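Local coordinates for substrate binding periplasmic protein (Ralstonia solanacearum, PDB 3LOP) that binds leucine in the cleft between its two lobes and probably serves as the periplasmic receptor of an amino-acid uptake system, at residues 16-21 with 79-84; 56-61 with 86-91; 119-124 with 290-295. All coordinates share one frame; numbering follows the deposited sequence.

Overall arrangement
All three contacts lie in the lobe built on the parallel sheet 47-53, 6-12, 74-78, 102-103, 118-119, and each is formed largely by residues just beyond a strand or by the helices beside it. Contacts 1 and 2 have centres 11 Å apart, share helix 83-91 and touch through Val80 and Thr61; their segments alternate along the chain. Contact 3 follows both in sequence, its centre about 16 Å from that of contact 1 and about 19 Å from that of contact 2. It meets contact 1 where Thr79 packs on Ala292 of helix 284-303. Together they join the leucine pocket of contact 1 to helices 58-71 and 83-91 and edge strand 118-119 of one lobe.

Contact 1: 16-21 with 79-84; sequences GSQAVT and TVVGTA. With LEU (leucine), chain B.
Gln18 and Val81 meet beside a bound leucine that lies against both segments, hydrogen-bonded to Gln18 and close to Val81, while no hydrogen bond runs directly between 16-21 and 79-84. The amide nitrogen of Gln18 does two jobs. Gln18 NE2 donates an almost straight hydrogen bond to the carboxylate O of the leucine, 2.8 Å long with an N-H...O angle of 172°, and Gln18 NE2 also lies 3.5 Å from Val81 CG1. A bend in the Gln18 chain at CB-CG (chi2 -82°) turns the amide to the ligand, while its side chain slants across that of valine. Val81 CG1 is also 3.6 Å from the ligand's amino N, so a single methyl packs against both the glutamine amide and the amino end of the leucine. The second methyl, Val81 CG2, faces Thr21 CG2 at 4.3 Å, a looser touch on the first turn of helix 19-38. Thr21 CG2 in turn lies 4.1 Å from the ligand's other carboxylate oxygen, OXT. Gly82 lies next to the ligand's amino group. Ala106 O and Arg285 NH1 also hydrogen-bond the leucine. Gln18 and Gly82 each sit just before a helix, in the loops after strands 6-12 and 74-78, and both line the leucine pocket, as expected for the cleft of a periplasmic binding protein.

Contact 2: 56-61 with 86-91; sequences QKIEQT and VEALMR
Ile58 and Ala88 bring the backbones of the two helices closest, with CA atoms 6.8 Å apart; the next closest pair, Thr61 CA and Leu89 CA, is 7.6 Å apart. Segment 56-61 opens helix 58-71 behind its N-cap Lys57, whereas 86-91 is the closing part of helix 83-91. The branch methyl of Ile58, CG2, presses on Ala88 CB at 3.4 Å, tighter than usual for two carbons. Its position anti to the backbone N (chi1 of the CG1 branch -57°) turns it to the alanine, while the CG1 arm runs on to Ala84. The two helices follow strands 47-53 and 74-78 of the parallel sheet in the alternating strand-helix order of a periplasmic-binding-protein lobe. Further along, the side chains of Thr61 and Leu89 cross at about a right angle: Thr61 CG2 sits over the fork of the leucine, 3.9 Å from Leu89 CD1 and 4.1 Å from Leu89 CD2. Leu89 CD2 also reaches the backbone, lying 4.0 Å from Thr61 O. The two branches of the threonine thus divide the work, its methyl going to Leu89 and its OG1 hydrogen-bonding OD1 of Asn85 on helix 83-91. Val62 and Val65 of helix 58-71 extend the apolar seam along Ala88 and Leu89.

Contact 3: 119-124 with 290-295; sequences FPIKAS and FVAAKV
Ile121 drives the end of its side chain against one face of helix 284-303, and this single methyl, CD1, makes every close contact between the segments. The setting is the lobe of a periplasmic binding protein built on the five-stranded parallel sheet: 119-124 leads out of the outermost strand 118-119 of that sheet, and segment 290-295 follows 166 residues later. The isoleucine is stretched out, with CG1 anti to the carbonyl carbon (chi1 -67°) and CD1 fully extended beyond it (chi2 176°), which carries the methyl across the gap between the loop and the helix. CD1 arrives between Ala292 and Val295, residues three apart and therefore neighbours on one side of the helix. Alanine's small side chain lets it come near the backbone: Ile121 CD1 is 3.8 Å from Ala292 CA and 4.2 Å from Ala292 CB. Toward Val295 the approach is tip to tip, with Ile121 CD1 3.9 Å from Val295 CG2. The valine's rotation, which sets CG2 anti to its carbonyl carbon, turns that methyl to Ile121. All three residues are buried, and no hydrogen bond crosses between the segments, so the contact between them is apolar van der Waals packing. The surroundings continue the apolar core: Ala293 packs on Ala29, Tyr32 and Phe33 of helix 19-38, and Val295 also touches Phe332. The loop itself is tied down through its backbone, Ile121 pairing with Ser340. Next to it, Lys122 belongs to the magnesium site, so the loop faces helix 284-303 with one residue and takes part in the metal site with the following one. Behind its CG2 methyl, Val295 CB is 4.0 Å from Ile121 CD1.

Contact 1: 16-21 with 79-84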
loop_
_atom_site.group_PDB
_atom_site.type_symbol
_atom_site.label_atom_id
_atom_site.label_comp_id
_atom_site.label_asym_id
_atom_site.label_seq_id
_atom_site.Cartn_x
_atom_site.Cartn_y
_atom_site.Cartn_z
ATOM N N GLY A 16 -1.207 3.444 17.118
ATOM C CA GLY A 16 -1.990 2.225 17.052
ATOM C C GLY A 16 -1.290 1.122 16.280
ATOM O O GLY A 16 -0.127 1.254 15.895
ATOM N N SER A 17 -2.017 0.034 16.041
ATOM C CA SER A 17 -1.484 -1.133 15.346
ATOM C C SER A 17 -0.898 -0.884 13.960
ATOM O O SER A 17 0.021 -1.587 13.531
ATOM C CB SER A 17 -2.569 -2.205 15.242
ATOM O OG SER A 17 -2.065 -3.370 14.614
ATOM N N GLN A 18 -1.428 0.114 13.263
ATOM C CA GLN A 18 -0.974 0.442 11.917
ATOM C C GLN A 18 -0.006 1.618 11.849
ATOM O O GLN A 18 0.319 2.088 10.762
ATOM C CB GLN A 18 -2.187 0.740 11.033
ATOM C CG GLN A 18 -2.890 -0.495 10.512
ATOM C CD GLN A 18 -2.200 -1.072 9.292
ATOM O OE1 GLN A 18 -1.057 -1.526 9.358
ATOM N NE2 GLN A 18 -2.892 -1.042 8.163
ATOM N N ALA A 19 0.458 2.081 13.006
ATOM C CA ALA A 19 1.377 3.217 13.062
ATOM C C ALA A 19 2.610 3.070 12.177
ATOM O O ALA A 19 3.018 4.023 11.512
ATOM C CB ALA A 19 1.803 3.463 14.507
ATOM N N VAL A 20 3.210 1.885 12.163
ATOM C CA VAL A 20 4.406 1.672 11.358
ATOM C C VAL A 20 4.148 1.966 9.882
ATOM O O VAL A 20 4.968 2.596 9.210
ATOM C CB VAL A 20 4.930 0.224 11.513
ATOM C CG1 VAL A 20 3.895 -0.768 11.013
ATOM C CG2 VAL A 20 6.246 0.067 10.771
ATOM N N THR A 21 2.997 1.525 9.389
ATOM C CA THR A 21 2.630 1.733 7.994
ATOM C C THR A 21 2.292 3.194 7.696
ATOM O O THR A 21 2.795 3.770 6.725
ATOM C CB THR A 21 1.443 0.832 7.612
ATOM O OG1 THR A 21 1.858 -0.540 7.668
ATOM C CG2 THR A 21 0.952 1.150 6.209
ATOM N N THR A 79 -2.491 8.893 -0.115
ATOM C CA THR A 79 -2.327 7.604 0.561
ATOM C C THR A 79 -3.087 7.254 1.842
ATOM O O THR A 79 -2.474 7.020 2.887
ATOM C CB THR A 79 -0.830 7.372 0.854
ATOM O OG1 THR A 79 -0.388 8.310 1.846
ATOM C CG2 THR A 79 -0.004 7.581 -0.410
ATOM N N VAL A 80 -4.410 7.192 1.772
ATOM C CA VAL A 80 -5.188 6.815 2.945
ATOM C C VAL A 80 -4.995 5.312 3.148
ATOM O O VAL A 80 -4.967 4.542 2.182
ATOM C CB VAL A 80 -6.688 7.135 2.750
ATOM C CG1 VAL A 80 -7.509 6.546 3.889
ATOM C CG2 VAL A 80 -6.884 8.642 2.698
ATOM N N VAL A 81 -4.852 4.898 4.401
ATOM C CA VAL A 81 -4.633 3.493 4.733
ATOM C C VAL A 81 -5.904 2.770 5.166
ATOM O O VAL A 81 -6.719 3.317 5.909
ATOM C CB VAL A 81 -3.591 3.364 5.868
ATOM C CG1 VAL A 81 -3.458 1.910 6.306
ATOM C CG2 VAL A 81 -2.253 3.914 5.407
ATOM N N GLY A 82 -6.061 1.535 4.696
ATOM C CA GLY A 82 -7.214 0.737 5.066
ATOM C C GLY A 82 -8.313 0.656 4.029
ATOM O O GLY A 82 -8.911 1.669 3.665
ATOM N N THR A 83 -8.584 -0.554 3.554
ATOM C CA THR A 83 -9.637 -0.760 2.571
ATOM C C THR A 83 -10.961 -0.242 3.120
ATOM O O THR A 83 -11.698 0.457 2.423
ATOM C CB THR A 83 -9.784 -2.260 2.218
ATOM O OG1 THR A 83 -8.626 -2.690 1.493
ATOM C CG2 THR A 83 -11.011 -2.500 1.356
ATOM N N ALA A 84 -11.260 -0.579 4.373
ATOM C CA ALA A 84 -12.510 -0.137 4.986
ATOM C C ALA A 84 -12.553 1.381 5.125
ATOM O O ALA A 84 -13.604 1.999 4.957
ATOM C CB ALA A 84 -12.692 -0.793 6.360
HETATM N N LEU B . -4.141 -0.175 3.435
HETATM C CA LEU B . -3.830 -1.232 4.438
HETATM C C LEU B . -2.330 -1.356 4.615
HETATM O O LEU B . -1.919 -1.881 5.668
HETATM C CB LEU B . -4.399 -2.557 3.962
HETATM C CG LEU B . -5.837 -2.280 3.539
HETATM C CD1 LEU B . -6.178 -3.042 2.337
HETATM C CD2 LEU B . -6.759 -2.592 4.649
HETATM O OXT LEU B . -1.592 -0.930 3.697
#

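Contact 2: 56-61 with 86-91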
loop_
_atom_site.group_PDB
_atom_site.type_symbol
_atom_site.label_atom_id
_atom_site.label_comp_id
_atom_site.label_asym_id
_atom_site.label_seq_id
_atom_site.Cartn_x
_atom_site.Cartn_y
_atom_site.Cartn_z
ATOM N N GLN A 56 -6.375 4.566 12.103
ATOM C CA GLN A 56 -7.028 3.621 11.197
ATOM C C GLN A 56 -8.483 3.373 11.595
ATOM O O GLN A 56 -9.085 2.374 11.204
ATOM C CB GLN A 56 -6.290 2.279 11.085
ATOM C CG GLN A 56 -6.641 1.593 9.753
ATOM C CD GLN A 56 -6.236 0.137 9.657
ATOM O OE1 GLN A 56 -6.414 -0.641 10.598
ATOM N NE2 GLN A 56 -5.720 -0.250 8.501
ATOM N N LYS A 57 -9.042 4.285 12.383
ATOM C CA LYS A 57 -10.439 4.175 12.783
ATOM C C LYS A 57 -11.249 4.733 11.619
ATOM O O LYS A 57 -11.065 5.878 11.214
ATOM C CB LYS A 57 -10.697 4.978 14.055
ATOM C CG LYS A 57 -10.002 4.403 15.276
ATOM C CD LYS A 57 -10.259 5.237 16.517
ATOM C CE LYS A 57 -9.604 4.604 17.735
ATOM N NZ LYS A 57 -9.882 5.367 18.976
ATOM N N ILE A 58 -12.137 3.911 11.073
ATOM C CA ILE A 58 -12.941 4.303 9.922
ATOM C C ILE A 58 -13.647 5.652 10.061
ATOM O O ILE A 58 -13.559 6.499 9.165
ATOM C CB ILE A 58 -13.978 3.209 9.600
ATOM C CG1 ILE A 58 -13.254 1.882 9.360
ATOM C CG2 ILE A 58 -14.782 3.590 8.361
ATOM C CD1 ILE A 58 -14.171 0.686 9.289
ATOM N N GLU A 59 -14.344 5.856 11.174
ATOM C CA GLU A 59 -15.054 7.111 11.391
ATOM C C GLU A 59 -14.109 8.301 11.505
ATOM O O GLU A 59 -14.461 9.415 11.111
ATOM C CB GLU A 59 -15.919 7.034 12.653
ATOM C CG GLU A 59 -17.080 6.057 12.568
ATOM C CD GLU A 59 -18.015 6.167 13.759
ATOM O OE1 GLU A 59 -18.598 7.255 13.958
ATOM O OE2 GLU A 59 -18.170 5.169 14.498
ATOM N N GLN A 60 -12.915 8.070 12.045
ATOM C CA GLN A 60 -11.951 9.154 12.201
ATOM C C GLN A 60 -11.338 9.542 10.858
ATOM O O GLN A 60 -10.990 10.699 10.650
ATOM C CB GLN A 60 -10.853 8.766 13.192
ATOM C CG GLN A 60 -10.054 9.962 13.698
ATOM C CD GLN A 60 -10.931 11.008 14.375
ATOM O OE1 GLN A 60 -11.633 10.713 15.343
ATOM N NE2 GLN A 60 -10.895 12.235 13.865
ATOM N N THR A 61 -11.207 8.582 9.945
ATOM C CA THR A 61 -10.666 8.896 8.626
ATOM C C THR A 61 -11.661 9.848 7.963
ATOM O O THR A 61 -11.282 10.868 7.380
ATOM C CB THR A 61 -10.521 7.631 7.744
ATOM O OG1 THR A 61 -9.594 6.721 8.353
ATOM C CG2 THR A 61 -10.017 8.007 6.350
ATOM N N VAL A 86 -10.983 3.727 3.206
ATOM C CA VAL A 86 -11.206 4.381 1.928
ATOM C C VAL A 86 -12.627 4.131 1.434
ATOM O O VAL A 86 -13.263 5.032 0.897
ATOM C CB VAL A 86 -10.207 3.902 0.862
ATOM C CG1 VAL A 86 -10.509 4.581 -0.468
ATOM C CG2 VAL A 86 -8.788 4.222 1.306
ATOM N N GLU A 87 -13.128 2.914 1.617
ATOM C CA GLU A 87 -14.483 2.613 1.169
ATOM C C GLU A 87 -15.504 3.482 1.900
ATOM O O GLU A 87 -16.551 3.811 1.342
ATOM C CB GLU A 87 -14.792 1.119 1.336
ATOM C CG GLU A 87 -13.928 0.239 0.433
ATOM C CD GLU A 87 -14.318 -1.229 0.447
ATOM O OE1 GLU A 87 -14.931 -1.684 1.434
ATOM O OE2 GLU A 87 -13.992 -1.937 -0.531
ATOM N N ALA A 88 -15.195 3.872 3.136
ATOM C CA ALA A 88 -16.099 4.736 3.892
ATOM C C ALA A 88 -16.063 6.139 3.281
ATOM O O ALA A 88 -17.094 6.801 3.157
ATOM C CB ALA A 88 -15.691 4.784 5.363
ATOM N N LEU A 89 -14.877 6.599 2.893
ATOM C CA LEU A 89 -14.765 7.917 2.274
ATOM C C LEU A 89 -15.593 7.955 0.995
ATOM O O LEU A 89 -16.203 8.972 0.669
ATOM C CB LEU A 89 -13.309 8.244 1.934
ATOM C CG LEU A 89 -12.353 8.488 3.102
ATOM C CD1 LEU A 89 -10.934 8.671 2.575
ATOM C CD2 LEU A 89 -12.794 9.718 3.877
HETATM N N MSE A 90 -15.606 6.843 0.267
HETATM C CA MSE A 90 -16.363 6.757 -0.977
HETATM C C MSE A 90 -17.859 6.647 -0.680
HETATM O O MSE A 90 -18.661 7.450 -1.154
HETATM C CB MSE A 90 -15.903 5.540 -1.795
HETATM C CG MSE A 90 -14.418 5.547 -2.145
HETATM SE SE MSE A 90 -13.854 4.073 -3.286
HETATM C CE MSE A 90 -13.958 2.628 -2.029
ATOM N N ARG A 91 -18.218 5.652 0.122
ATOM C CA ARG A 91 -19.608 5.398 0.485
ATOM C C ARG A 91 -20.315 6.589 1.124
ATOM O O ARG A 91 -21.455 6.903 0.775
ATOM C CB ARG A 91 -19.675 4.202 1.438
ATOM C CG ARG A 91 -21.079 3.807 1.860
ATOM C CD ARG A 91 -21.054 2.708 2.912
ATOM N NE ARG A 91 -20.260 1.557 2.489
ATOM C CZ ARG A 91 -19.060 1.251 2.977
ATOM N NH1 ARG A 91 -18.507 2.008 3.914
ATOM N NH2 ARG A 91 -18.413 0.185 2.523
#

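Contact 3: 119-124 with 290-295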
loop_
_atom_site.group_PDB
_atom_site.type_symbol
_atom_site.label_atom_id
_atom_site.label_comp_id
_atom_site.label_asym_id
_atom_site.label_seq_id
_atom_site.Cartn_x
_atom_site.Cartn_y
_atom_site.Cartn_z
ATOM N N PHE A 119 -7.833 7.678 -7.365
ATOM C CA PHE A 119 -6.813 7.356 -8.356
ATOM C C PHE A 119 -5.790 6.339 -7.860
ATOM O O PHE A 119 -4.703 6.704 -7.400
ATOM C CB PHE A 119 -6.088 8.636 -8.793
ATOM C CG PHE A 119 -6.979 9.631 -9.486
ATOM C CD1 PHE A 119 -7.840 10.450 -8.761
ATOM C CD2 PHE A 119 -6.965 9.732 -10.874
ATOM C CE1 PHE A 119 -8.675 11.357 -9.412
ATOM C CE2 PHE A 119 -7.795 10.636 -11.536
ATOM C CZ PHE A 119 -8.651 11.449 -10.805
ATOM N N PRO A 120 -6.125 5.042 -7.946
ATOM C CA PRO A 120 -5.201 4.000 -7.498
ATOM C C PRO A 120 -3.972 3.961 -8.395
ATOM O O PRO A 120 -4.083 4.069 -9.620
ATOM C CB PRO A 120 -6.039 2.727 -7.608
ATOM C CG PRO A 120 -6.956 3.027 -8.764
ATOM C CD PRO A 120 -7.369 4.457 -8.481
ATOM N N ILE A 121 -2.802 3.810 -7.786
ATOM C CA ILE A 121 -1.564 3.752 -8.549
ATOM C C ILE A 121 -1.048 2.322 -8.683
ATOM O O ILE A 121 -0.938 1.794 -9.787
ATOM C CB ILE A 121 -0.467 4.619 -7.892
ATOM C CG1 ILE A 121 -0.851 6.099 -7.987
ATOM C CG2 ILE A 121 0.881 4.362 -8.560
ATOM C CD1 ILE A 121 0.120 7.039 -7.279
ATOM N N LYS A 122 -0.758 1.686 -7.556
ATOM C CA LYS A 122 -0.209 0.337 -7.589
ATOM C C LYS A 122 -1.137 -0.753 -8.113
ATOM O O LYS A 122 -2.366 -0.649 -8.025
ATOM C CB LYS A 122 0.309 -0.047 -6.200
ATOM C CG LYS A 122 -0.755 -0.247 -5.142
ATOM C CD LYS A 122 -0.135 -0.101 -3.755
ATOM C CE LYS A 122 -1.108 -0.460 -2.644
ATOM N NZ LYS A 122 -1.144 -1.932 -2.400
ATOM N N ALA A 123 -0.527 -1.792 -8.679
ATOM C CA ALA A 123 -1.269 -2.937 -9.191
ATOM C C ALA A 123 -2.141 -3.420 -8.037
ATOM O O ALA A 123 -1.743 -3.333 -6.874
ATOM C CB ALA A 123 -0.305 -4.031 -9.636
ATOM N N SER A 124 -3.323 -3.931 -8.370
ATOM C CA SER A 124 -4.311 -4.373 -7.384
ATOM C C SER A 124 -4.021 -5.660 -6.618
ATOM O O SER A 124 -3.153 -6.447 -6.990
ATOM C CB SER A 124 -5.661 -4.536 -8.072
ATOM O OG SER A 124 -5.669 -5.722 -8.854
ATOM N N PHE A 290 6.397 8.261 -1.376
ATOM C CA PHE A 290 7.264 9.095 -2.208
ATOM C C PHE A 290 6.700 9.123 -3.636
ATOM O O PHE A 290 6.545 10.189 -4.243
ATOM C CB PHE A 290 8.672 8.481 -2.198
ATOM C CG PHE A 290 9.752 9.357 -2.780
ATOM C CD1 PHE A 290 10.376 10.330 -2.002
ATOM C CD2 PHE A 290 10.188 9.165 -4.083
ATOM C CE1 PHE A 290 11.429 11.095 -2.521
ATOM C CE2 PHE A 290 11.237 9.925 -4.612
ATOM C CZ PHE A 290 11.858 10.889 -3.829
ATOM N N VAL A 291 6.384 7.940 -4.156
ATOM C CA VAL A 291 5.841 7.801 -5.506
ATOM C C VAL A 291 4.484 8.484 -5.659
ATOM O O VAL A 291 4.239 9.178 -6.647
ATOM C CB VAL A 291 5.723 6.303 -5.892
ATOM C CG1 VAL A 291 4.896 6.138 -7.156
ATOM C CG2 VAL A 291 7.115 5.720 -6.117
ATOM N N ALA A 292 3.600 8.292 -4.686
ATOM C CA ALA A 292 2.282 8.911 -4.753
ATOM C C ALA A 292 2.425 10.428 -4.775
ATOM O O ALA A 292 1.768 11.116 -5.561
ATOM C CB ALA A 292 1.435 8.477 -3.568
ATOM N N ALA A 293 3.298 10.945 -3.915
ATOM C CA ALA A 293 3.522 12.383 -3.847
ATOM C C ALA A 293 4.067 12.925 -5.166
ATOM O O ALA A 293 3.659 13.993 -5.614
ATOM C CB ALA A 293 4.482 12.713 -2.707
ATOM N N LYS A 294 4.981 12.185 -5.791
ATOM C CA LYS A 294 5.561 12.629 -7.053
ATOM C C LYS A 294 4.517 12.639 -8.169
ATOM O O LYS A 294 4.499 13.545 -8.999
ATOM C CB LYS A 294 6.749 11.744 -7.445
ATOM C CG LYS A 294 7.517 12.287 -8.641
ATOM C CD LYS A 294 8.837 11.566 -8.849
ATOM C CE LYS A 294 9.616 12.202 -9.991
ATOM N NZ LYS A 294 10.926 11.525 -10.203
ATOM N N VAL A 295 3.651 11.630 -8.192
ATOM C CA VAL A 295 2.599 11.565 -9.203
ATOM C C VAL A 295 1.667 12.766 -9.034
ATOM O O VAL A 295 1.288 13.418 -10.008
ATOM C CB VAL A 295 1.785 10.259 -9.075
ATOM C CG1 VAL A 295 0.515 10.342 -9.911
ATOM C CG2 VAL A 295 2.630 9.082 -9.535
#